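Local coordinates for protein endo-1,4-beta-xylanase (Pseudoalteromonas haloplanktis, PDB 1H12) that hydrolyses internal beta-1,4 linkages of xylan as a cold-adapted family 8 glycosidase, and probably acts on related beta-1,4-glucans, at residues 64-69 with 377-381; 368-374 with 386-390; 76-82 with 380-384. All coordinates share one frame; numbering follows the deposited sequence.

Interaction 1: 64-69 with 377-381; sequences IKAINP and DYRYY. With XYP (beta-D-xylopyranose), chain B.
A chi1 of 162° swings the Tyr380 ring away from its own backbone N and across to segment 64-69, where Ala66 sets its methyl on one face. Ala66 CB stands 3.6 Å from the centroid of the Tyr380 ring and almost on the ring normal, a CH-pi contact over the middle of the face. Ile64 meets the same ring differently: its CG2 branch reaches the edge, near the ring plane, 3.9 Å from Tyr380 CE1, while the longer branch leads away. Next along the chain, Ile67 sends its two branches to different partners. CG2 rests on the carbonyl oxygen of Asp377, and CD1 sits over the centre of the Arg379 guanidinium, 3.3 Å from Arg379 CZ. Arg379 gets there with CG between its backbone N and carbonyl carbon (chi1 72°) and an extended chain from CG to NE; its NE bonds Gln48 O and its NH1 Gly376 O, which hold the plane under the methyl group. Pro69 closes the far end, its CG 3.7 Å from Asp377 CB and also lying over one face of the Tyr378 ring. The xylose covers the opposite face, with C4 above the rim and O5 3.4 Å from Tyr378 CD2.

The backbones communicate through one water, which donates to Ile67 O and to Asp377 O, both at 2.7 Å, and accepts from Tyr380 N at 2.9 Å. Tyr380 N, in the first turn of helix 379-392, thus gives its proton to a water that also bridges the two backbones. Tyr378 is the N-cap residue of that helix. A sugar lying over one face of an aromatic ring is characteristic of carbohydrate-binding sites, here the xylose pocket of this family 8 glycosidase.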
loop_
_atom_site.group_PDB
_atom_site.type_symbol
_atom_site.label_atom_id
_atom_site.label_comp_id
_atom_site.label_asym_id
_atom_site.label_seq_id
_atom_site.Cartn_x
_atom_site.Cartn_y
_atom_site.Cartn_z
ATOM N N ILE A 64 9.589 10.219 -4.987
ATOM C CA ILE A 64 9.128 10.270 -3.603
ATOM C C ILE A 64 10.354 9.946 -2.767
ATOM O O ILE A 64 10.975 8.895 -2.871
ATOM C CB ILE A 64 7.976 9.307 -3.360
ATOM C CG1 ILE A 64 6.737 9.684 -4.186
ATOM C CG2 ILE A 64 7.634 9.236 -1.867
ATOM C CD1 ILE A 64 6.184 11.075 -3.956
ATOM N N LYS A 65 10.737 10.905 -1.914
ATOM C CA LYS A 65 11.928 10.801 -1.107
ATOM C C LYS A 65 11.646 10.088 0.199
ATOM O O LYS A 65 10.865 10.567 1.034
ATOM C CB LYS A 65 12.503 12.196 -0.837
ATOM C CG LYS A 65 13.854 12.143 -0.113
ATOM C CD LYS A 65 14.434 13.526 0.206
ATOM C CE LYS A 65 14.782 14.300 -1.000
ATOM N NZ LYS A 65 15.542 15.607 -0.586
ATOM N N ALA A 66 12.316 8.960 0.416
ATOM C CA ALA A 66 12.215 8.227 1.662
ATOM C C ALA A 66 13.238 8.791 2.641
ATOM O O ALA A 66 14.323 8.300 2.860
ATOM C CB ALA A 66 12.412 6.709 1.439
ATOM N N ILE A 67 12.849 9.906 3.222
ATOM C CA ILE A 67 13.644 10.619 4.211
ATOM C C ILE A 67 13.951 9.677 5.329
ATOM O O ILE A 67 13.100 8.929 5.797
ATOM C CB ILE A 67 12.876 11.843 4.695
ATOM C CG1 ILE A 67 12.723 12.831 3.502
ATOM C CG2 ILE A 67 13.567 12.506 5.850
ATOM C CD1 ILE A 67 11.741 13.903 3.704
ATOM N N ASN A 68 15.219 9.671 5.728
ATOM C CA ASN A 68 15.667 8.686 6.697
ATOM C C ASN A 68 16.838 9.221 7.471
ATOM O O ASN A 68 17.994 9.258 6.978
ATOM C CB ASN A 68 16.082 7.425 5.971
ATOM C CG ASN A 68 16.335 6.268 6.922
ATOM O OD1 ASN A 68 16.764 6.486 8.107
ATOM N ND2 ASN A 68 15.994 5.047 6.486
ATOM N N PRO A 69 16.526 9.624 8.685
ATOM C CA PRO A 69 17.510 10.221 9.609
ATOM C C PRO A 69 18.539 9.232 10.101
ATOM O O PRO A 69 19.657 9.595 10.384
ATOM C CB PRO A 69 16.647 10.646 10.834
ATOM C CG PRO A 69 15.386 10.067 10.710
ATOM C CD PRO A 69 15.210 9.530 9.299
ATOM N N ASP A 377 11.115 14.245 10.192
ATOM C CA ASP A 377 12.037 13.247 9.684
ATOM C C ASP A 377 11.403 11.909 9.403
ATOM O O ASP A 377 12.026 11.094 8.691
ATOM C CB ASP A 377 13.172 13.007 10.713
ATOM C CG ASP A 377 14.119 14.165 10.852
ATOM O OD1 ASP A 377 14.227 15.029 9.938
ATOM O OD2 ASP A 377 14.878 14.156 11.858
ATOM N N TYR A 378 10.222 11.624 9.951
ATOM C CA TYR A 378 9.574 10.356 9.760
ATOM C C TYR A 378 8.394 10.442 8.802
ATOM O O TYR A 378 7.574 9.519 8.720
ATOM C CB TYR A 378 9.174 9.722 11.118
ATOM C CG TYR A 378 10.375 9.342 11.939
ATOM C CD1 TYR A 378 11.101 8.222 11.649
ATOM C CD2 TYR A 378 10.822 10.170 12.938
ATOM C CE1 TYR A 378 12.278 7.872 12.424
ATOM C CE2 TYR A 378 11.972 9.820 13.727
ATOM C CZ TYR A 378 12.655 8.692 13.434
ATOM O OH TYR A 378 13.795 8.362 14.181
ATOM N N ARG A 379 8.312 11.533 8.029
ATOM C CA ARG A 379 7.165 11.752 7.216
ATOM C C ARG A 379 7.049 10.865 5.988
ATOM O O ARG A 379 5.979 10.837 5.380
ATOM C CB ARG A 379 7.014 13.221 6.829
ATOM C CG ARG A 379 8.032 13.707 5.820
ATOM C CD ARG A 379 7.790 15.153 5.498
ATOM N NE ARG A 379 8.627 15.737 4.484
ATOM C CZ ARG A 379 9.775 16.323 4.710
ATOM N NH1 ARG A 379 10.345 16.264 5.948
ATOM N NH2 ARG A 379 10.356 16.968 3.737
ATOM N N TYR A 380 8.107 10.189 5.548
ATOM C CA TYR A 380 7.940 9.339 4.355
ATOM C C TYR A 380 6.880 8.313 4.545
ATOM O O TYR A 380 5.948 8.198 3.778
ATOM C CB TYR A 380 9.278 8.698 3.959
ATOM C CG TYR A 380 9.070 7.502 3.030
ATOM C CD1 TYR A 380 8.812 7.657 1.701
ATOM C CD2 TYR A 380 9.158 6.217 3.534
ATOM C CE1 TYR A 380 8.594 6.565 0.878
ATOM C CE2 TYR A 380 8.942 5.100 2.710
ATOM C CZ TYR A 380 8.638 5.296 1.374
ATOM O OH TYR A 380 8.412 4.217 0.529
ATOM N N TYR A 381 7.022 7.479 5.555
ATOM C CA TYR A 381 6.082 6.375 5.614
ATOM C C TYR A 381 4.759 6.865 6.199
ATOM O O TYR A 381 3.649 6.547 5.631
ATOM C CB TYR A 381 6.629 5.173 6.294
ATOM C CG TYR A 381 5.757 3.919 6.277
ATOM C CD1 TYR A 381 5.202 3.429 5.139
ATOM C CD2 TYR A 381 5.478 3.195 7.430
ATOM C CE1 TYR A 381 4.364 2.342 5.144
ATOM C CE2 TYR A 381 4.777 2.083 7.436
ATOM C CZ TYR A 381 4.152 1.637 6.258
ATOM O OH TYR A 381 3.302 0.544 6.212
HETATM O O1 XYP B . 6.644 11.718 14.312
HETATM C C1 XYP B . 6.955 10.402 14.804
HETATM C C2 XYP B . 6.304 9.420 13.974
HETATM C C3 XYP B . 6.573 8.011 14.355
HETATM C C4 XYP B . 8.043 7.844 14.770
HETATM C C5 XYP B . 8.506 8.962 15.687
HETATM O O2 XYP B . 4.893 9.603 13.837
HETATM O O3 XYP B . 6.166 7.111 13.326
HETATM O O4 XYP B . 8.321 6.577 15.302
HETATM O O5 XYP B . 8.224 10.219 15.062
HETATM O O HOH W 1 10.721 9.715 6.730
#

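Interaction 2: 368-374 with 386-390; sequences FWSLSQP and YMLAM
The Tyr386 ring has Gln373 CA and Pro374 CD on one face, both offset toward the rim, and a water in its plane at the hydroxyl edge; the Phe368 ring meets it obliquely, centroids 5.3 Å apart and planes at 48°. This is helix-loop-helix packing within the (alpha/alpha)6 barrel of family 8: the chain leaving helix 358-369 wraps round a tyrosine of helix 379-392, the next helix along. Pro374 CD makes the tighter of the two CH-pi contacts, 3.9 Å from the ring centroid. The aliphatic part of Gln373 runs across the ring at about a right angle, its amide going on to Thr36 and Asn39 of helix 29-40.

One turn further, Met390 bends at chi2 and chi3 (-58° and -53°), which brings its sulfur up beside two aromatic rings. Met390 SD lies 3.8 Å from both Phe368 CZ and Trp369 CZ3, two oblique Met-aromatic contacts, while Ala389 CB fills in against Phe368 CZ. The phenol oxygen is served by solvent: the water at the ring edge is hydrogen-bonded to Tyr386 OH at 2.7 Å, with Phe368 O and Leu371 O as acceptors within reach of its protons.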
loop_
_atom_site.group_PDB
_atom_site.type_symbol
_atom_site.label_atom_id
_atom_site.label_comp_id
_atom_site.label_asym_id
_atom_site.label_seq_id
_atom_site.Cartn_x
_atom_site.Cartn_y
_atom_site.Cartn_z
ATOM N N PHE A 368 -7.552 9.742 13.489
ATOM C CA PHE A 368 -6.936 10.060 12.189
ATOM C C PHE A 368 -7.285 11.475 11.714
ATOM O O PHE A 368 -6.424 12.221 11.300
ATOM C CB PHE A 368 -7.376 9.033 11.150
ATOM C CG PHE A 368 -7.080 9.413 9.732
ATOM C CD1 PHE A 368 -5.789 9.435 9.224
ATOM C CD2 PHE A 368 -8.078 9.780 8.889
ATOM C CE1 PHE A 368 -5.476 9.801 7.963
ATOM C CE2 PHE A 368 -7.783 10.176 7.588
ATOM C CZ PHE A 368 -6.494 10.173 7.127
ATOM N N TRP A 369 -8.549 11.828 11.778
ATOM C CA TRP A 369 -9.020 13.067 11.208
ATOM C C TRP A 369 -8.519 14.291 11.984
ATOM O O TRP A 369 -8.396 15.384 11.397
ATOM C CB TRP A 369 -10.550 13.080 11.150
ATOM C CG TRP A 369 -11.154 14.106 10.219
ATOM C CD1 TRP A 369 -11.749 15.262 10.556
ATOM C CD2 TRP A 369 -11.147 14.051 8.805
ATOM N NE1 TRP A 369 -12.147 15.923 9.423
ATOM C CE2 TRP A 369 -11.773 15.209 8.339
ATOM C CE3 TRP A 369 -10.639 13.132 7.870
ATOM C CZ2 TRP A 369 -12.004 15.442 7.024
ATOM C CZ3 TRP A 369 -10.852 13.357 6.559
ATOM C CH2 TRP A 369 -11.499 14.539 6.117
ATOM N N SER A 370 -8.183 14.115 13.248
ATOM C CA SER A 370 -7.668 15.214 14.035
ATOM C C SER A 370 -6.206 15.466 13.830
ATOM O O SER A 370 -5.686 16.484 14.272
ATOM C CB SER A 370 -7.935 14.946 15.507
ATOM O OG SER A 370 -7.112 13.895 15.968
ATOM N N LEU A 371 -5.503 14.590 13.115
ATOM C CA LEU A 371 -4.074 14.770 12.920
ATOM C C LEU A 371 -3.761 15.914 11.983
ATOM O O LEU A 371 -4.499 16.168 11.048
ATOM C CB LEU A 371 -3.493 13.532 12.224
ATOM C CG LEU A 371 -3.554 12.231 13.060
ATOM C CD1 LEU A 371 -3.167 11.082 12.143
ATOM C CD2 LEU A 371 -2.636 12.313 14.275
ATOM N N SER A 372 -2.620 16.546 12.229
ATOM C CA SER A 372 -2.066 17.358 11.143
ATOM C C SER A 372 -1.281 16.438 10.186
ATOM O O SER A 372 -0.751 15.379 10.549
ATOM C CB SER A 372 -1.035 18.318 11.788
ATOM O OG SER A 372 -1.601 19.251 12.699
ATOM N N GLN A 373 -1.129 16.912 8.961
ATOM C CA GLN A 373 -0.415 16.143 7.952
ATOM C C GLN A 373 1.016 15.931 8.404
ATOM O O GLN A 373 1.622 16.862 8.920
ATOM C CB GLN A 373 -0.473 16.893 6.618
ATOM C CG GLN A 373 0.183 16.142 5.494
ATOM C CD GLN A 373 -0.058 16.742 4.147
ATOM O OE1 GLN A 373 -0.633 17.855 4.052
ATOM N NE2 GLN A 373 0.302 16.032 3.082
ATOM N N PRO A 374 1.584 14.755 8.190
ATOM C CA PRO A 374 2.948 14.511 8.650
ATOM C C PRO A 374 4.001 15.468 8.148
ATOM O O PRO A 374 4.021 15.860 6.960
ATOM C CB PRO A 374 3.228 13.085 8.174
ATOM C CG PRO A 374 1.909 12.457 8.240
ATOM C CD PRO A 374 0.936 13.518 7.715
ATOM N N TYR A 386 -0.763 8.485 5.041
ATOM C CA TYR A 386 -1.734 9.533 5.312
ATOM C C TYR A 386 -2.426 9.970 4.006
ATOM O O TYR A 386 -3.648 10.114 3.950
ATOM C CB TYR A 386 -1.000 10.701 5.990
ATOM C CG TYR A 386 -1.926 11.836 6.420
ATOM C CD1 TYR A 386 -2.197 12.894 5.595
ATOM C CD2 TYR A 386 -2.541 11.836 7.662
ATOM C CE1 TYR A 386 -3.029 13.935 5.948
ATOM C CE2 TYR A 386 -3.388 12.868 8.032
ATOM C CZ TYR A 386 -3.636 13.909 7.171
ATOM O OH TYR A 386 -4.453 14.948 7.524
ATOM N N MET A 387 -1.642 10.154 2.952
ATOM C CA MET A 387 -2.193 10.523 1.637
ATOM C C MET A 387 -3.133 9.459 1.119
ATOM O O MET A 387 -4.258 9.759 0.714
ATOM C CB MET A 387 -1.017 10.761 0.660
ATOM C CG MET A 387 -1.436 11.132 -0.740
ATOM S SD MET A 387 -2.027 12.811 -0.983
ATOM C CE MET A 387 -3.834 12.645 -0.924
ATOM N N LEU A 388 -2.705 8.197 1.128
ATOM C CA LEU A 388 -3.582 7.134 0.649
ATOM C C LEU A 388 -4.872 7.064 1.461
ATOM O O LEU A 388 -5.953 6.928 0.887
ATOM C CB LEU A 388 -2.854 5.785 0.689
ATOM C CG LEU A 388 -1.714 5.621 -0.289
ATOM C CD1 LEU A 388 -1.009 4.301 0.002
ATOM C CD2 LEU A 388 -2.182 5.641 -1.707
ATOM N N ALA A 389 -4.759 7.171 2.773
ATOM C CA ALA A 389 -5.940 7.082 3.616
ATOM C C ALA A 389 -6.922 8.249 3.329
ATOM O O ALA A 389 -8.129 8.061 3.327
ATOM C CB ALA A 389 -5.547 7.099 5.060
ATOM N N MET A 390 -6.378 9.456 3.117
ATOM C CA MET A 390 -7.224 10.571 2.796
ATOM C C MET A 390 -8.075 10.294 1.573
ATOM O O MET A 390 -9.254 10.687 1.528
ATOM C CB MET A 390 -6.417 11.871 2.624
ATOM C CG MET A 390 -6.068 12.577 3.913
ATOM S SD MET A 390 -7.495 13.035 4.912
ATOM C CE MET A 390 -8.217 13.734 3.887
HETATM O O HOH W 2 -6.052 14.479 9.637
#

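Interaction 3: 76-82 with 380-384; sequences RTEGQSW and YYNGS. With XYP (beta-D-xylopyranose), chain B.
Tyr380 OH reaches the first turn of helix 77-89 at Gly79; the axes of 77-82 and 380-384 run in nearly the same direction, approaching to 10.8 Å at 25°. This is parallel helix packing in the (alpha/alpha)6 barrel of family 8. Gly79 presents bare backbone to the phenol: Gly79 CA lies at the ring edge, and Gly79 N is 3.0 Å from Tyr380 OH. In Arg76, the N-cap residue, CG lies beside the backbone N and the extended chain passes obliquely across the phenol end, bringing CD near Tyr380 OH and CB to 3.6 Å from it; the guanidinium continues to a salt bridge with Asp74.

Trp82 has CG anti to its carbonyl carbon (chi1 -64°), which turns the indole back over its own preceding turn, Glu78 O lying over one face. Tyr381, with chi1 -174°, turns its ring edge to that indole, CE1 3.8 Å from Trp82 CH2, while Trp82 CE3 touches Ser384 CB. Ser384 OG folds back to donate to Tyr380 O. Two waters complete the seam. One donates to Glu78 OE1 and is hydrogen-bonded to Tyr380 OH; the other donates to Gly79 O and, at 2.8 Å, to Ser384 OG.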
loop_
_atom_site.group_PDB
_atom_site.type_symbol
_atom_site.label_atom_id
_atom_site.label_comp_id
_atom_site.label_asym_id
_atom_site.label_seq_id
_atom_site.Cartn_x
_atom_site.Cartn_y
_atom_site.Cartn_z
ATOM N N ARG A 76 12.426 4.642 -2.696
ATOM C CA ARG A 76 11.840 3.308 -2.634
ATOM C C ARG A 76 10.724 3.144 -3.658
ATOM O O ARG A 76 9.972 4.062 -3.987
ATOM C CB ARG A 76 11.331 3.051 -1.217
ATOM C CG ARG A 76 12.468 3.033 -0.214
ATOM C CD ARG A 76 12.085 2.851 1.223
ATOM N NE ARG A 76 13.297 2.999 2.025
ATOM C CZ ARG A 76 13.587 2.330 3.114
ATOM N NH1 ARG A 76 12.707 1.498 3.691
ATOM N NH2 ARG A 76 14.774 2.556 3.673
ATOM N N THR A 77 10.562 1.933 -4.152
ATOM C CA THR A 77 9.508 1.616 -5.089
ATOM C C THR A 77 8.123 1.709 -4.467
ATOM O O THR A 77 7.181 2.138 -5.155
ATOM C CB THR A 77 9.699 0.271 -5.791
ATOM O OG1 THR A 77 9.900 -0.736 -4.786
ATOM C CG2 THR A 77 10.846 0.327 -6.747
ATOM N N GLU A 78 7.957 1.322 -3.209
ATOM C CA GLU A 78 6.667 1.463 -2.563
ATOM C C GLU A 78 6.211 2.917 -2.594
ATOM O O GLU A 78 5.144 3.248 -3.091
ATOM C CB GLU A 78 6.708 0.895 -1.156
ATOM C CG GLU A 78 6.587 -0.625 -1.166
ATOM C CD GLU A 78 6.850 -1.290 0.189
ATOM O OE1 GLU A 78 7.277 -0.605 1.139
ATOM O OE2 GLU A 78 6.634 -2.536 0.301
ATOM N N GLY A 79 7.053 3.810 -2.084
ATOM C CA GLY A 79 6.642 5.209 -2.035
ATOM C C GLY A 79 6.367 5.802 -3.399
ATOM O O GLY A 79 5.447 6.596 -3.570
ATOM N N GLN A 80 7.192 5.434 -4.382
ATOM C CA GLN A 80 7.043 5.913 -5.761
ATOM C C GLN A 80 5.673 5.503 -6.310
ATOM O O GLN A 80 4.939 6.314 -6.890
ATOM C CB GLN A 80 8.167 5.387 -6.609
ATOM C CG GLN A 80 8.340 6.100 -7.958
ATOM C CD GLN A 80 9.109 7.451 -7.778
ATOM O OE1 GLN A 80 9.294 8.077 -8.916
ATOM N NE2 GLN A 80 9.397 7.840 -6.709
ATOM N N SER A 81 5.346 4.205 -6.147
ATOM C CA SER A 81 4.121 3.661 -6.668
ATOM C C SER A 81 2.890 4.182 -5.945
ATOM O O SER A 81 1.837 4.412 -6.564
ATOM C CB SER A 81 4.197 2.129 -6.620
ATOM O OG SER A 81 4.060 1.619 -5.297
ATOM N N TRP A 82 3.000 4.410 -4.651
ATOM C CA TRP A 82 1.940 5.010 -3.863
ATOM C C TRP A 82 1.698 6.429 -4.318
ATOM O O TRP A 82 0.533 6.874 -4.442
ATOM C CB TRP A 82 2.244 4.941 -2.371
ATOM C CG TRP A 82 2.319 3.570 -1.803
ATOM C CD1 TRP A 82 1.721 2.446 -2.283
ATOM C CD2 TRP A 82 3.050 3.159 -0.644
ATOM N NE1 TRP A 82 2.036 1.371 -1.482
ATOM C CE2 TRP A 82 2.839 1.772 -0.481
ATOM C CE3 TRP A 82 3.905 3.803 0.255
ATOM C CZ2 TRP A 82 3.425 1.040 0.535
ATOM C CZ3 TRP A 82 4.494 3.083 1.257
ATOM C CH2 TRP A 82 4.235 1.718 1.402
ATOM N N TYR A 380 8.107 10.189 5.548
ATOM C CA TYR A 380 7.940 9.339 4.355
ATOM C C TYR A 380 6.880 8.313 4.545
ATOM O O TYR A 380 5.948 8.198 3.778
ATOM C CB TYR A 380 9.278 8.698 3.959
ATOM C CG TYR A 380 9.070 7.502 3.030
ATOM C CD1 TYR A 380 8.812 7.657 1.701
ATOM C CD2 TYR A 380 9.158 6.217 3.534
ATOM C CE1 TYR A 380 8.594 6.565 0.878
ATOM C CE2 TYR A 380 8.942 5.100 2.710
ATOM C CZ TYR A 380 8.638 5.296 1.374
ATOM O OH TYR A 380 8.412 4.217 0.529
ATOM N N TYR A 381 7.022 7.479 5.555
ATOM C CA TYR A 381 6.082 6.375 5.614
ATOM C C TYR A 381 4.759 6.865 6.199
ATOM O O TYR A 381 3.649 6.547 5.631
ATOM C CB TYR A 381 6.629 5.173 6.294
ATOM C CG TYR A 381 5.757 3.919 6.277
ATOM C CD1 TYR A 381 5.202 3.429 5.139
ATOM C CD2 TYR A 381 5.478 3.195 7.430
ATOM C CE1 TYR A 381 4.364 2.342 5.144
ATOM C CE2 TYR A 381 4.777 2.083 7.436
ATOM C CZ TYR A 381 4.152 1.637 6.258
ATOM O OH TYR A 381 3.302 0.544 6.212
ATOM N N ASN A 382 4.831 7.708 7.246
ATOM C CA ASN A 382 3.612 8.299 7.799
ATOM C C ASN A 382 2.834 9.109 6.786
ATOM O O ASN A 382 1.616 8.988 6.692
ATOM C CB ASN A 382 3.935 9.132 9.026
ATOM C CG ASN A 382 4.341 8.265 10.232
ATOM O OD1 ASN A 382 5.390 8.579 10.895
ATOM N ND2 ASN A 382 3.607 7.301 10.542
ATOM N N GLY A 383 3.520 9.951 6.032
ATOM C CA GLY A 383 2.902 10.829 5.083
ATOM C C GLY A 383 2.383 10.102 3.848
ATOM O O GLY A 383 1.341 10.475 3.306
ATOM N N SER A 384 3.085 9.060 3.400
ATOM C CA SER A 384 2.605 8.313 2.257
ATOM C C SER A 384 1.279 7.612 2.589
ATOM O O SER A 384 0.341 7.607 1.791
ATOM C CB SER A 384 3.629 7.289 1.839
ATOM O OG SER A 384 4.794 7.850 1.271
HETATM O O1 XYP B . 6.644 11.718 14.312
HETATM C C1 XYP B . 6.955 10.402 14.804
HETATM C C2 XYP B . 6.304 9.420 13.974
HETATM C C3 XYP B . 6.573 8.011 14.355
HETATM C C4 XYP B . 8.043 7.844 14.770
HETATM C C5 XYP B . 8.506 8.962 15.687
HETATM O O2 XYP B . 4.893 9.603 13.837
HETATM O O3 XYP B . 6.166 7.111 13.326
HETATM O O4 XYP B . 8.321 6.577 15.302
HETATM O O5 XYP B . 8.224 10.219 15.062
HETATM O O HOH W 3 8.195 1.917 1.871
HETATM O O HOH W 4 3.982 7.925 -1.454
#

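In the fold
All three contacts use helix 379-392, interactions 1 and 3 at its overlapping first turns and interaction 2 farther on. Interactions 1 and 3, with centres about 9 Å apart, share Tyr380 and Tyr381, of which Tyr380 touches both partners: Ala66 takes a ring face while helix 77-89 receives the ring edge and hydroxyl. The centre of interaction 2 is about 16 Å from interaction 1 and 14 Å from interaction 3. Pro374 joins it to the others, its CG 3.7 Å from Gly383 CA and its C 4.0 Å from Arg379 CB. Toward the sugar, Tyr378 of 377-381 and Asn382 of 380-384 both line the xylose pocket with Gln327, Gly341 and Glu342, whereas the Pro374 side chain stays about 7 Å from the xylose.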